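Local coordinates for protein Rv1364c/MT1410 (Mycobacterium tuberculosis, PDB 3KE6) that probably acts in sigma-factor regulation, pairing a PP2C-type serine phosphatase domain with a kinase-like ATPase domain of the anti-sigma factor type, at residues L146-A151 against I179-L184; G125-T130 against L252-R257; L43-D48 against N246-L251. All blocks are in the same frame, centred on the assembly; numbering follows the deposited sequence.

Contact 1 of 3, residues L146-A151 against I179-L184; sequences LVTADA and IGDAIL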
ATOM      1  N   LEU A 146      16.181   7.303  -1.901  1.00 52.66           N
ATOM      2  CA  LEU A 146      16.393   5.876  -1.613  1.00 52.71           C
ATOM      3  C   LEU A 146      17.149   5.761  -0.299  1.00 52.36           C
ATOM      4  O   LEU A 146      18.229   6.294  -0.163  1.00 51.90           O
ATOM      5  CB  LEU A 146      17.195   5.208  -2.739  1.00 52.76           C
ATOM      6  CG  LEU A 146      17.839   3.833  -2.497  1.00 52.38           C
ATOM      7  CD1 LEU A 146      16.907   2.717  -2.882  1.00 54.28           C
ATOM      8  CD2 LEU A 146      19.120   3.698  -3.282  1.00 53.23           C
ATOM      9  N   VAL A 147      16.554   5.083   0.669  1.00 52.57           N
ATOM     10  CA  VAL A 147      17.234   4.730   1.907  1.00 52.59           C
ATOM     11  C   VAL A 147      17.536   3.247   1.830  1.00 52.83           C
ATOM     12  O   VAL A 147      16.604   2.417   1.736  1.00 53.04           O
ATOM     13  CB  VAL A 147      16.356   4.999   3.138  1.00 52.36           C
ATOM     14  CG1 VAL A 147      17.113   4.642   4.401  1.00 50.36           C
ATOM     15  CG2 VAL A 147      15.890   6.452   3.153  1.00 50.93           C
ATOM     16  N   THR A 148      18.819   2.903   1.835  1.00 52.81           N
ATOM     17  CA  THR A 148      19.211   1.511   1.702  1.00 53.43           C
ATOM     18  C   THR A 148      19.138   0.803   3.042  1.00 54.10           C
ATOM     19  O   THR A 148      18.900   1.436   4.081  1.00 54.19           O
ATOM     20  CB  THR A 148      20.629   1.353   1.184  1.00 53.49           C
ATOM     21  OG1 THR A 148      21.541   1.904   2.147  1.00 54.38           O
ATOM     22  CG2 THR A 148      20.795   2.018  -0.181  1.00 52.19           C
ATOM     23  N   ALA A 149      19.340  -0.517   2.997  1.00 54.68           N
ATOM     24  CA  ALA A 149      19.372  -1.376   4.190  1.00 54.58           C
ATOM     25  C   ALA A 149      20.409  -0.905   5.207  1.00 54.37           C
ATOM     26  O   ALA A 149      20.127  -0.831   6.392  1.00 53.98           O
ATOM     27  CB  ALA A 149      19.642  -2.824   3.794  1.00 54.57           C
ATOM     28  N   ASP A 150      21.600  -0.551   4.753  1.00 54.84           N
ATOM     29  CA  ASP A 150      22.614  -0.040   5.687  1.00 55.21           C
ATOM     30  C   ASP A 150      22.530   1.483   5.822  1.00 55.02           C
ATOM     31  O   ASP A 150      23.551   2.160   5.908  1.00 54.92           O
ATOM     32  CB  ASP A 150      24.015  -0.499   5.280  1.00 55.54           C
ATOM     33  CG  ASP A 150      24.080  -2.002   5.008  1.00 58.74           C
ATOM     34  OD1 ASP A 150      23.364  -2.781   5.688  1.00 61.67           O
ATOM     35  OD2 ASP A 150      24.847  -2.405   4.108  1.00 65.77           O
ATOM     36  N   ALA A 151      21.297   1.997   5.817  1.00 55.05           N
ATOM     37  CA  ALA A 151      20.982   3.355   6.250  1.00 54.98           C
ATOM     38  C   ALA A 151      21.810   4.420   5.526  1.00 55.10           C
ATOM     39  O   ALA A 151      22.350   5.351   6.134  1.00 55.04           O
ATOM     40  CB  ALA A 151      21.140   3.471   7.771  1.00 55.07           C
ATOM     41  N   ILE A 179      16.596  -6.559  -0.384  1.00 51.95           N
ATOM     42  CA  ILE A 179      15.722  -6.703   0.776  1.00 51.83           C
ATOM     43  C   ILE A 179      16.167  -5.689   1.846  1.00 51.97           C
ATOM     44  O   ILE A 179      17.357  -5.622   2.190  1.00 52.56           O
ATOM     45  CB  ILE A 179      15.725  -8.126   1.369  1.00 51.64           C
ATOM     46  CG1 ILE A 179      15.480  -9.199   0.297  1.00 50.41           C
ATOM     47  CG2 ILE A 179      14.669  -8.236   2.451  1.00 51.50           C
ATOM     48  CD1 ILE A 179      14.168  -9.098  -0.369  1.00 47.04           C
ATOM     49  N   GLY A 180      15.222  -4.887   2.343  1.00 51.83           N
ATOM     50  CA  GLY A 180      15.507  -3.872   3.371  1.00 51.68           C
ATOM     51  C   GLY A 180      15.719  -2.480   2.799  1.00 51.64           C
ATOM     52  O   GLY A 180      15.777  -1.498   3.533  1.00 51.55           O
ATOM     53  N   ASP A 181      15.851  -2.390   1.482  1.00 51.64           N
ATOM     54  CA  ASP A 181      15.989  -1.103   0.828  1.00 51.96           C
ATOM     55  C   ASP A 181      14.607  -0.445   0.777  1.00 51.71           C
ATOM     56  O   ASP A 181      13.643  -1.085   0.422  1.00 51.05           O
ATOM     57  CB  ASP A 181      16.546  -1.267  -0.605  1.00 52.19           C
ATOM     58  CG  ASP A 181      18.070  -1.363  -0.663  1.00 53.66           C
ATOM     59  OD1 ASP A 181      18.751  -1.281   0.384  1.00 57.92           O
ATOM     60  OD2 ASP A 181      18.594  -1.501  -1.795  1.00 57.22           O
ATOM     61  N   ALA A 182      14.538   0.841   1.117  1.00 52.06           N
ATOM     62  CA  ALA A 182      13.309   1.620   1.016  1.00 51.73           C
ATOM     63  C   ALA A 182      13.433   2.782   0.009  1.00 51.78           C
ATOM     64  O   ALA A 182      14.536   3.261  -0.287  1.00 51.73           O
ATOM     65  CB  ALA A 182      12.928   2.140   2.385  1.00 51.30           C
ATOM     66  N   ILE A 183      12.290   3.227  -0.503  1.00 51.58           N
ATOM     67  CA  ILE A 183      12.232   4.353  -1.420  1.00 51.91           C
ATOM     68  C   ILE A 183      11.079   5.296  -1.056  1.00 51.11           C
ATOM     69  O   ILE A 183       9.997   4.850  -0.717  1.00 49.73           O
ATOM     70  CB  ILE A 183      12.062   3.864  -2.862  1.00 52.12           C
ATOM     71  CG1 ILE A 183      12.171   5.035  -3.837  1.00 54.11           C
ATOM     72  CG2 ILE A 183      10.731   3.187  -3.047  1.00 52.19           C
ATOM     73  CD1 ILE A 183      12.089   4.606  -5.285  1.00 53.98           C
ATOM     74  N   LEU A 184      11.330   6.601  -1.134  1.00 51.12           N
ATOM     75  CA  LEU A 184      10.389   7.613  -0.646  1.00 51.39           C
ATOM     76  C   LEU A 184       9.927   8.587  -1.741  1.00 51.56           C
ATOM     77  O   LEU A 184      10.654   9.471  -2.161  1.00 51.80           O
ATOM     78  CB  LEU A 184      11.014   8.387   0.522  1.00 51.00           C
ATOM     79  CG  LEU A 184      11.146   7.672   1.882  1.00 52.74           C
ATOM     80  CD1 LEU A 184      12.035   6.420   1.836  1.00 51.99           C
ATOM     81  CD2 LEU A 184      11.679   8.618   2.944  1.00 51.22           C
TER
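Two backbone hydrogen bonds close the Val147-Ala182 pair. Ala182 N donates to Val147 O at 2.7 Å and meets that oxygen almost head-on. Val147 N returns a bond to Ala182 O at 2.9 Å, but comes from above the carbonyl plane. A side chain continues the pairing where the strand ends: Asp181 OD1 accepts a hydrogen bond from Ala149 N at 2.8 Å. The Asp181 CG lies beside its own backbone N, chi1 -84°, and this brings the carboxylate alongside Thr148, with OD1 3.3 Å from Thr148 CB. OD2 accepts one from Asn178 N, so both oxygens are held. Thr148 to Ala151 form a type I turn, closed by Ala151 N to Thr148 O at 3.0 Å.

Packing divides between two faces. The side chains of Val147 and Leu184 meet at an angle, CG2 of Val147 4.1 Å from CD1 of Leu184, on the face covered by helices 198-212 and 227-241. Leu146 and Ile183 lie on the other face, where Ile183 touches Met254. Leu146 CD1 rests near Ala182 O at 3.6 Å. This short antiparallel pair, flanked by strands 153-155 and 249-256, belongs to the helix-backed sheet of the PP2C-type sandwich.

Contact 2 of 3, residues G125-T130 against L252-R257; sequences GSLDFT and LAMQRR
The strands 125-128 and 252-256 run nearly parallel, 19° apart, but their axes come no closer than 10.4 Å, so side chains and not backbone bonds bridge them. Leu127 and Met254 both point into the gap, and their side chains cross there, the Met254 chain being bent at chi2 (89°). The position of the Met254 methyl in the model is doubtful. Leu177 packs on both residues, and Ala36 of strand 36-43 also touches both, so the pair sits in an apolar layer.

Arg256 makes the polar link at the end of the strands. Its CG is anti to the backbone N (chi1 -160°) and the chain is extended from CG to NE. This carries the guanidinium across to the segment that follows strand 121-128. There NH1 donates to Phe129 O at 2.9 Å. The oxygen lies in the guanidinium plane, at its edge, while NH1 sits above the plane of the carbonyl. Thr130 O is near the same edge, 3.4 Å from NH1. On the other terminal nitrogen, NH2 makes a weak bond to Leu177 O. Main-chain oxygens of two loops thus meet the group, one of them weakly. Asp128 is not its partner: OD2 is 6.3 Å from NH1 and instead accepts a hydrogen bond from Ser131 N. Phe129 leaves its backbone away from 252-257, and its side chain packs on Leu65 of its own sheet.

Strand 121-128 belongs to the five-stranded antiparallel sheet and strand 249-256 to the sheet facing it. Apolar side chains between two stacked sheets, with a polar tie at the strand ends, fit the central beta sandwich of PP2C-type phosphatases.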
ATOM      1  N   GLY A 125       6.282   4.830 -10.074  1.00 52.84           N
ATOM      2  CA  GLY A 125       7.230   3.721 -10.056  1.00 53.10           C
ATOM      3  C   GLY A 125       6.581   2.346  -9.971  1.00 53.52           C
ATOM      4  O   GLY A 125       5.487   2.180  -9.416  1.00 53.43           O
ATOM      5  N   SER A 126       7.267   1.350 -10.528  1.00 53.91           N
ATOM      6  CA  SER A 126       6.772  -0.013 -10.546  1.00 53.72           C
ATOM      7  C   SER A 126       7.834  -0.965 -10.016  1.00 54.03           C
ATOM      8  O   SER A 126       8.920  -1.057 -10.570  1.00 54.14           O
ATOM      9  CB  SER A 126       6.371  -0.415 -11.956  1.00 53.81           C
ATOM     10  OG  SER A 126       5.486  -1.523 -11.918  1.00 53.30           O
ATOM     11  N   LEU A 127       7.497  -1.679  -8.945  1.00 54.24           N
ATOM     12  CA  LEU A 127       8.391  -2.643  -8.339  1.00 53.81           C
ATOM     13  C   LEU A 127       8.090  -4.025  -8.872  1.00 53.64           C
ATOM     14  O   LEU A 127       6.957  -4.469  -8.782  1.00 53.72           O
ATOM     15  CB  LEU A 127       8.175  -2.650  -6.826  1.00 54.27           C
ATOM     16  CG  LEU A 127       8.992  -3.651  -5.991  1.00 54.92           C
ATOM     17  CD1 LEU A 127      10.539  -3.426  -6.128  1.00 50.13           C
ATOM     18  CD2 LEU A 127       8.549  -3.589  -4.544  1.00 52.95           C
ATOM     19  N   ASP A 128       9.098  -4.706  -9.411  1.00 53.58           N
ATOM     20  CA  ASP A 128       8.985  -6.136  -9.712  1.00 53.41           C
ATOM     21  C   ASP A 128       9.335  -6.953  -8.455  1.00 53.05           C
ATOM     22  O   ASP A 128      10.473  -6.920  -7.985  1.00 52.60           O
ATOM     23  CB  ASP A 128       9.912  -6.530 -10.868  1.00 53.21           C
ATOM     24  CG  ASP A 128       9.823  -8.015 -11.210  1.00 54.04           C
ATOM     25  OD1 ASP A 128       8.928  -8.398 -11.989  1.00 57.25           O
ATOM     26  OD2 ASP A 128      10.651  -8.806 -10.709  1.00 59.23           O
ATOM     27  N   PHE A 129       8.358  -7.691  -7.930  1.00 52.96           N
ATOM     28  CA  PHE A 129       8.558  -8.477  -6.708  1.00 53.30           C
ATOM     29  C   PHE A 129       9.661  -9.526  -6.820  1.00 53.32           C
ATOM     30  O   PHE A 129      10.367  -9.756  -5.853  1.00 53.17           O
ATOM     31  CB  PHE A 129       7.261  -9.175  -6.244  1.00 52.79           C
ATOM     32  CG  PHE A 129       6.151  -8.237  -5.887  1.00 51.89           C
ATOM     33  CD1 PHE A 129       4.859  -8.483  -6.318  1.00 53.73           C
ATOM     34  CD2 PHE A 129       6.386  -7.100  -5.121  1.00 52.11           C
ATOM     35  CE1 PHE A 129       3.821  -7.610  -5.979  1.00 51.39           C
ATOM     36  CE2 PHE A 129       5.355  -6.227  -4.803  1.00 49.76           C
ATOM     37  CZ  PHE A 129       4.079  -6.492  -5.224  1.00 47.66           C
ATOM     38  N   THR A 130       9.805 -10.166  -7.980  1.00 54.01           N
ATOM     39  CA  THR A 130      10.895 -11.140  -8.176  1.00 54.07           C
ATOM     40  C   THR A 130      12.302 -10.534  -8.160  1.00 54.10           C
ATOM     41  O   THR A 130      13.173 -11.038  -7.456  1.00 54.60           O
ATOM     42  CB  THR A 130      10.756 -11.945  -9.477  1.00 54.16           C
ATOM     43  OG1 THR A 130       9.431 -12.478  -9.585  1.00 55.01           O
ATOM     44  CG2 THR A 130      11.760 -13.101  -9.483  1.00 54.38           C
ATOM     45  N   LEU A 252       5.086   9.055   0.528  1.00 46.79           N
ATOM     46  CA  LEU A 252       4.635   7.700   0.270  1.00 47.03           C
ATOM     47  C   LEU A 252       5.867   6.846   0.231  1.00 47.25           C
ATOM     48  O   LEU A 252       6.700   7.017  -0.654  1.00 47.54           O
ATOM     49  CB  LEU A 252       3.894   7.623  -1.060  1.00 46.62           C
ATOM     50  CG  LEU A 252       3.560   6.212  -1.520  1.00 47.07           C
ATOM     51  CD1 LEU A 252       2.463   5.584  -0.614  1.00 44.28           C
ATOM     52  CD2 LEU A 252       3.140   6.265  -2.965  1.00 46.62           C
ATOM     53  N   ALA A 253       5.999   5.950   1.205  1.00 47.80           N
ATOM     54  CA  ALA A 253       7.241   5.212   1.405  1.00 47.71           C
ATOM     55  C   ALA A 253       6.962   3.742   1.276  1.00 48.37           C
ATOM     56  O   ALA A 253       5.901   3.263   1.687  1.00 48.11           O
ATOM     57  CB  ALA A 253       7.809   5.504   2.760  1.00 47.87           C
ATOM     58  N   MET A 254       7.912   3.031   0.683  1.00 49.18           N
ATOM     59  CA  MET A 254       7.854   1.594   0.638  1.00 49.97           C
ATOM     60  C   MET A 254       9.220   0.969   0.818  1.00 49.58           C
ATOM     61  O   MET A 254      10.192   1.438   0.254  1.00 49.36           O
ATOM     62  CB  MET A 254       7.171   1.137  -0.648  1.00 50.77           C
ATOM     63  CG  MET A 254       8.047   0.917  -1.817  1.00 56.61           C
ATOM     64  SD  MET A 254       8.667  -0.776  -1.840  1.00 69.81           S
ATOM     65  CE  MET A 254       9.326  -0.738  -3.509  1.00 55.75           C
ATOM     66  N   GLN A 255       9.291  -0.075   1.637  1.00 49.59           N
ATOM     67  CA  GLN A 255      10.523  -0.814   1.819  1.00 49.46           C
ATOM     68  C   GLN A 255      10.295  -2.197   1.274  1.00 49.93           C
ATOM     69  O   GLN A 255       9.256  -2.810   1.520  1.00 49.05           O
ATOM     70  CB  GLN A 255      10.903  -0.894   3.291  1.00 49.24           C
ATOM     71  CG  GLN A 255      12.010  -1.887   3.577  1.00 49.20           C
ATOM     72  CD  GLN A 255      12.433  -1.923   5.037  1.00 49.53           C
ATOM     73  OE1 GLN A 255      13.592  -1.687   5.359  1.00 47.71           O
ATOM     74  NE2 GLN A 255      11.499  -2.244   5.923  1.00 46.78           N
ATOM     75  N   ARG A 256      11.276  -2.694   0.538  1.00 50.50           N
ATOM     76  CA  ARG A 256      11.230  -4.063   0.067  1.00 51.18           C
ATOM     77  C   ARG A 256      11.529  -4.985   1.242  1.00 51.21           C
ATOM     78  O   ARG A 256      12.385  -4.675   2.076  1.00 51.46           O
ATOM     79  CB  ARG A 256      12.233  -4.274  -1.069  1.00 50.97           C
ATOM     80  CG  ARG A 256      11.932  -5.488  -1.918  1.00 50.47           C
ATOM     81  CD  ARG A 256      12.896  -5.664  -3.080  1.00 51.89           C
ATOM     82  NE  ARG A 256      12.585  -6.894  -3.810  1.00 55.62           N
ATOM     83  CZ  ARG A 256      13.452  -7.835  -4.196  1.00 56.62           C
ATOM     84  NH1 ARG A 256      12.985  -8.894  -4.853  1.00 53.57           N
ATOM     85  NH2 ARG A 256      14.768  -7.730  -3.974  1.00 57.86           N
ATOM     86  N   ARG A 257      10.822  -6.110   1.298  1.00 51.53           N
ATOM     87  CA  ARG A 257      11.021  -7.127   2.339  1.00 52.20           C
ATOM     88  C   ARG A 257      10.991  -8.517   1.741  1.00 51.90           C
ATOM     89  O   ARG A 257      10.430  -8.725   0.655  1.00 51.57           O
ATOM     90  CB  ARG A 257       9.899  -7.042   3.363  1.00 51.78           C
ATOM     91  CG  ARG A 257       8.524  -7.061   2.696  1.00 55.13           C
ATOM     92  CD  ARG A 257       7.429  -7.100   3.688  1.00 55.10           C
ATOM     93  NE  ARG A 257       7.449  -8.325   4.473  1.00 58.91           N
ATOM     94  CZ  ARG A 257       6.880  -8.455   5.667  1.00 59.26           C
ATOM     95  NH1 ARG A 257       6.237  -7.434   6.226  1.00 59.29           N
ATOM     96  NH2 ARG A 257       6.961  -9.612   6.303  1.00 58.86           N
TER

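Contact 3 of 3, residues L43-D48 against N246-L251; sequences LVAAED and NDDVTL. With MN (manganese (II) ion), chain F.
Leu43 O is gripped by two donors. Val249 N reaches it at 3.0 Å, from above the carbonyl plane, and water 1 donates to it at 2.8 Å. The same water donates a longer bond to Thr250 OG1, which also bonds to Asp54, so it bridges the two segments beside the strand pairing. Leu43 N completes the antiparallel hydrogen-bonded pair with a bond to Val249 O at 2.7 Å. The two side chains lie side by side and point the same way, with Leu43 CD1 4.0 Å from Val249 CB. Leu236 of helix 227-241 packs on both.

Past this pair the chain of 43-48 leaves the sheet, and Asp248 takes over. Its OD1 accepts a hydrogen bond from Ala45 N at 3.2 Å, from above the carboxylate plane. The CG lies beside the backbone N of Asp248 (chi1 -65°), which lets the carboxylate end come nearer to the loop. OD2 accepts a hydrogen bond from Gly53 N, so this one aspartate ties together two places on the loop between strands 36-43 and 54-60. The Ala45 methyl rests 3.5 Å from Asp247 O.

Asp247 to Thr250 (Asp-Asp-Val-Thr) resemble the conserved C-terminal metal-binding motif of PP2C-type phosphatases, consistent with a two-metal site. Asp247 OD2 binds a manganese ion at 1.9 Å. Asp71, Asp188 and waters 2, 3 and 4 are the other ligands; a second manganese lies nearby, bound at Asp71 and Val72. Asp247 points away from 43-48, with CG anti to its backbone N (chi1 -167°). OD1 does not bind this metal but takes a weak bond from Asp248 N at 2.7 Å, which may help set the rotation of the carboxylate.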
ATOM      1  N   LEU A  43      -0.416  16.008   4.469  1.00 51.25           N
ATOM      2  CA  LEU A  43      -0.992  17.212   5.033  1.00 50.98           C
ATOM      3  C   LEU A  43      -1.575  18.030   3.889  1.00 51.16           C
ATOM      4  O   LEU A  43      -1.096  17.964   2.746  1.00 50.56           O
ATOM      5  CB  LEU A  43       0.076  18.026   5.737  1.00 51.04           C
ATOM      6  CG  LEU A  43       0.824  17.330   6.871  1.00 51.12           C
ATOM      7  CD1 LEU A  43       1.864  16.367   6.327  1.00 51.45           C
ATOM      8  CD2 LEU A  43       1.467  18.358   7.786  1.00 50.67           C
ATOM      9  N   VAL A  44      -2.608  18.801   4.203  1.00 51.62           N
ATOM     10  CA  VAL A  44      -3.301  19.609   3.212  1.00 52.07           C
ATOM     11  C   VAL A  44      -3.240  21.075   3.639  1.00 52.42           C
ATOM     12  O   VAL A  44      -3.729  21.419   4.710  1.00 52.40           O
ATOM     13  CB  VAL A  44      -4.761  19.119   3.057  1.00 52.17           C
ATOM     14  CG1 VAL A  44      -5.657  20.213   2.541  1.00 53.40           C
ATOM     15  CG2 VAL A  44      -4.820  17.906   2.128  1.00 52.09           C
ATOM     16  N   ALA A  45      -2.624  21.920   2.800  1.00 52.98           N
ATOM     17  CA  ALA A  45      -2.413  23.363   3.077  1.00 53.20           C
ATOM     18  C   ALA A  45      -3.649  24.130   3.564  1.00 53.37           C
ATOM     19  O   ALA A  45      -3.537  24.982   4.439  1.00 53.18           O
ATOM     20  CB  ALA A  45      -1.834  24.059   1.839  1.00 53.03           C
ATOM     21  N   ALA A  46      -4.817  23.822   3.005  1.00 53.90           N
ATOM     22  CA  ALA A  46      -6.063  24.485   3.389  1.00 54.53           C
ATOM     23  C   ALA A  46      -6.544  24.011   4.756  1.00 55.20           C
ATOM     24  O   ALA A  46      -5.966  23.106   5.361  1.00 55.43           O
ATOM     25  CB  ALA A  46      -7.134  24.239   2.348  1.00 54.35           C
ATOM     26  N   GLU A  47      -7.607  24.635   5.244  1.00 55.92           N
ATOM     27  CA  GLU A  47      -8.207  24.247   6.510  1.00 56.31           C
ATOM     28  C   GLU A  47      -9.573  23.632   6.224  1.00 56.70           C
ATOM     29  O   GLU A  47     -10.250  24.037   5.277  1.00 56.77           O
ATOM     30  CB  GLU A  47      -8.331  25.468   7.433  1.00 56.47           C
ATOM     31  CG  GLU A  47      -8.308  25.128   8.922  1.00 56.32           C
ATOM     32  CD  GLU A  47      -7.927  26.311   9.804  1.00 56.98           C
ATOM     33  OE1 GLU A  47      -8.175  27.474   9.410  1.00 59.10           O
ATOM     34  OE2 GLU A  47      -7.381  26.072  10.904  1.00 59.49           O
ATOM     35  N   ASP A  48      -9.957  22.638   7.027  1.00 57.10           N
ATOM     36  CA  ASP A  48     -11.279  22.001   6.926  1.00 57.22           C
ATOM     37  C   ASP A  48     -11.577  21.455   5.520  1.00 57.35           C
ATOM     38  O   ASP A  48     -12.693  21.591   5.016  1.00 57.58           O
ATOM     39  CB  ASP A  48     -12.391  22.983   7.370  1.00 57.35           C
ATOM     40  CG  ASP A  48     -12.379  23.258   8.872  1.00 57.97           C
ATOM     41  OD1 ASP A  48     -11.508  22.717   9.586  1.00 60.95           O
ATOM     42  OD2 ASP A  48     -13.255  24.011   9.347  1.00 57.29           O
ATOM     43  N   ASN A 246       3.706  25.121   4.114  1.00 55.69           N
ATOM     44  CA  ASN A 246       2.936  26.103   3.332  1.00 55.49           C
ATOM     45  C   ASN A 246       2.304  25.620   2.012  1.00 55.15           C
ATOM     46  O   ASN A 246       1.654  26.411   1.330  1.00 55.34           O
ATOM     47  CB  ASN A 246       3.786  27.359   3.078  1.00 55.57           C
ATOM     48  CG  ASN A 246       4.910  27.130   2.073  1.00 55.62           C
ATOM     49  OD1 ASN A 246       4.893  26.164   1.297  1.00 53.12           O
ATOM     50  ND2 ASN A 246       5.889  28.038   2.071  1.00 54.80           N
ATOM     51  N   ASP A 247       2.509  24.353   1.651  1.00 54.63           N
ATOM     52  CA  ASP A 247       1.910  23.752   0.451  1.00 54.34           C
ATOM     53  C   ASP A 247       1.222  22.466   0.933  1.00 53.78           C
ATOM     54  O   ASP A 247       1.146  22.202   2.139  1.00 53.97           O
ATOM     55  CB  ASP A 247       3.005  23.473  -0.620  1.00 53.91           C
ATOM     56  CG  ASP A 247       2.431  23.151  -2.023  1.00 54.81           C
ATOM     57  OD1 ASP A 247       1.191  23.190  -2.176  1.00 55.76           O
ATOM     58  OD2 ASP A 247       3.199  22.822  -2.984  1.00 57.18           O
ATOM     59  N   ASP A 248       0.696  21.677   0.009  1.00 52.96           N
ATOM     60  CA  ASP A 248       0.314  20.315   0.322  1.00 52.26           C
ATOM     61  C   ASP A 248       1.590  19.512   0.540  1.00 51.34           C
ATOM     62  O   ASP A 248       2.622  19.826  -0.061  1.00 51.13           O
ATOM     63  CB  ASP A 248      -0.493  19.716  -0.824  1.00 52.58           C
ATOM     64  CG  ASP A 248      -1.813  20.418  -1.035  1.00 54.41           C
ATOM     65  OD1 ASP A 248      -2.576  20.538  -0.059  1.00 57.34           O
ATOM     66  OD2 ASP A 248      -2.087  20.847  -2.175  1.00 59.58           O
ATOM     67  N   VAL A 249       1.527  18.502   1.408  1.00 50.24           N
ATOM     68  CA  VAL A 249       2.664  17.607   1.650  1.00 49.70           C
ATOM     69  C   VAL A 249       2.198  16.149   1.637  1.00 49.18           C
ATOM     70  O   VAL A 249       1.207  15.779   2.283  1.00 48.92           O
ATOM     71  CB  VAL A 249       3.406  17.898   2.990  1.00 49.68           C
ATOM     72  CG1 VAL A 249       4.696  17.061   3.089  1.00 48.42           C
ATOM     73  CG2 VAL A 249       3.742  19.368   3.106  1.00 49.25           C
ATOM     74  N   THR A 250       2.918  15.336   0.874  1.00 48.10           N
ATOM     75  CA  THR A 250       2.557  13.960   0.675  1.00 47.95           C
ATOM     76  C   THR A 250       3.832  13.185   0.659  1.00 47.28           C
ATOM     77  O   THR A 250       4.764  13.547  -0.056  1.00 46.99           O
ATOM     78  CB  THR A 250       1.815  13.753  -0.667  1.00 48.30           C
ATOM     79  OG1 THR A 250       0.794  14.751  -0.813  1.00 47.91           O
ATOM     80  CG2 THR A 250       1.185  12.363  -0.726  1.00 47.17           C
ATOM     81  N   LEU A 251       3.884  12.146   1.483  1.00 46.75           N
ATOM     82  CA  LEU A 251       5.034  11.256   1.539  1.00 46.77           C
ATOM     83  C   LEU A 251       4.528   9.811   1.462  1.00 46.47           C
ATOM     84  O   LEU A 251       3.618   9.412   2.185  1.00 45.47           O
ATOM     85  CB  LEU A 251       5.839  11.518   2.805  1.00 46.43           C
ATOM     86  CG  LEU A 251       6.984  10.564   3.119  1.00 46.56           C
ATOM     87  CD1 LEU A 251       8.011  10.529   2.004  1.00 43.18           C
ATOM     88  CD2 LEU A 251       7.610  10.987   4.422  1.00 46.56           C
TER
HETATM   89 MN    MN F   2       3.324  21.721  -4.573  1.00 73.68          MN
HETATM   90  O   HOH W   1      -1.768  16.299   0.538  1.00 54.48           O
HETATM   91  O   HOH W   2       1.394  22.807  -4.547  1.00 70.76           O
HETATM   92  O   HOH W   3       2.563  20.356  -3.002  1.00 72.84           O
HETATM   93  O   HOH W   4       4.221  23.395  -5.695  1.00 73.09           O

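Overall arrangement
Contacts 2 and 3 use successive parts of strand 249-256, and contact 1 lies on its neighbour 182-186. Contacts 1 and 3 both pair backbones within the same sheet. Contact 2 instead spans the gap to the opposite sheet. Contact 1 is mostly buried, whereas contacts 2 and 3 are partly buried, and only contact 3 reaches the metal site. Contacts 1 and 2 meet directly: Ile183 N lies 2.9 Å from Met254 O, a probable hydrogen bond. Contacts 1 and 3, centres about 26 Å apart, touch by packing of Leu184 CB on Leu251 CD1. Aspartates extend the backbone pairing in contacts 1 and 3, each capturing a loop N-H. In contact 2 an arginine binds a carbonyl oxygen instead.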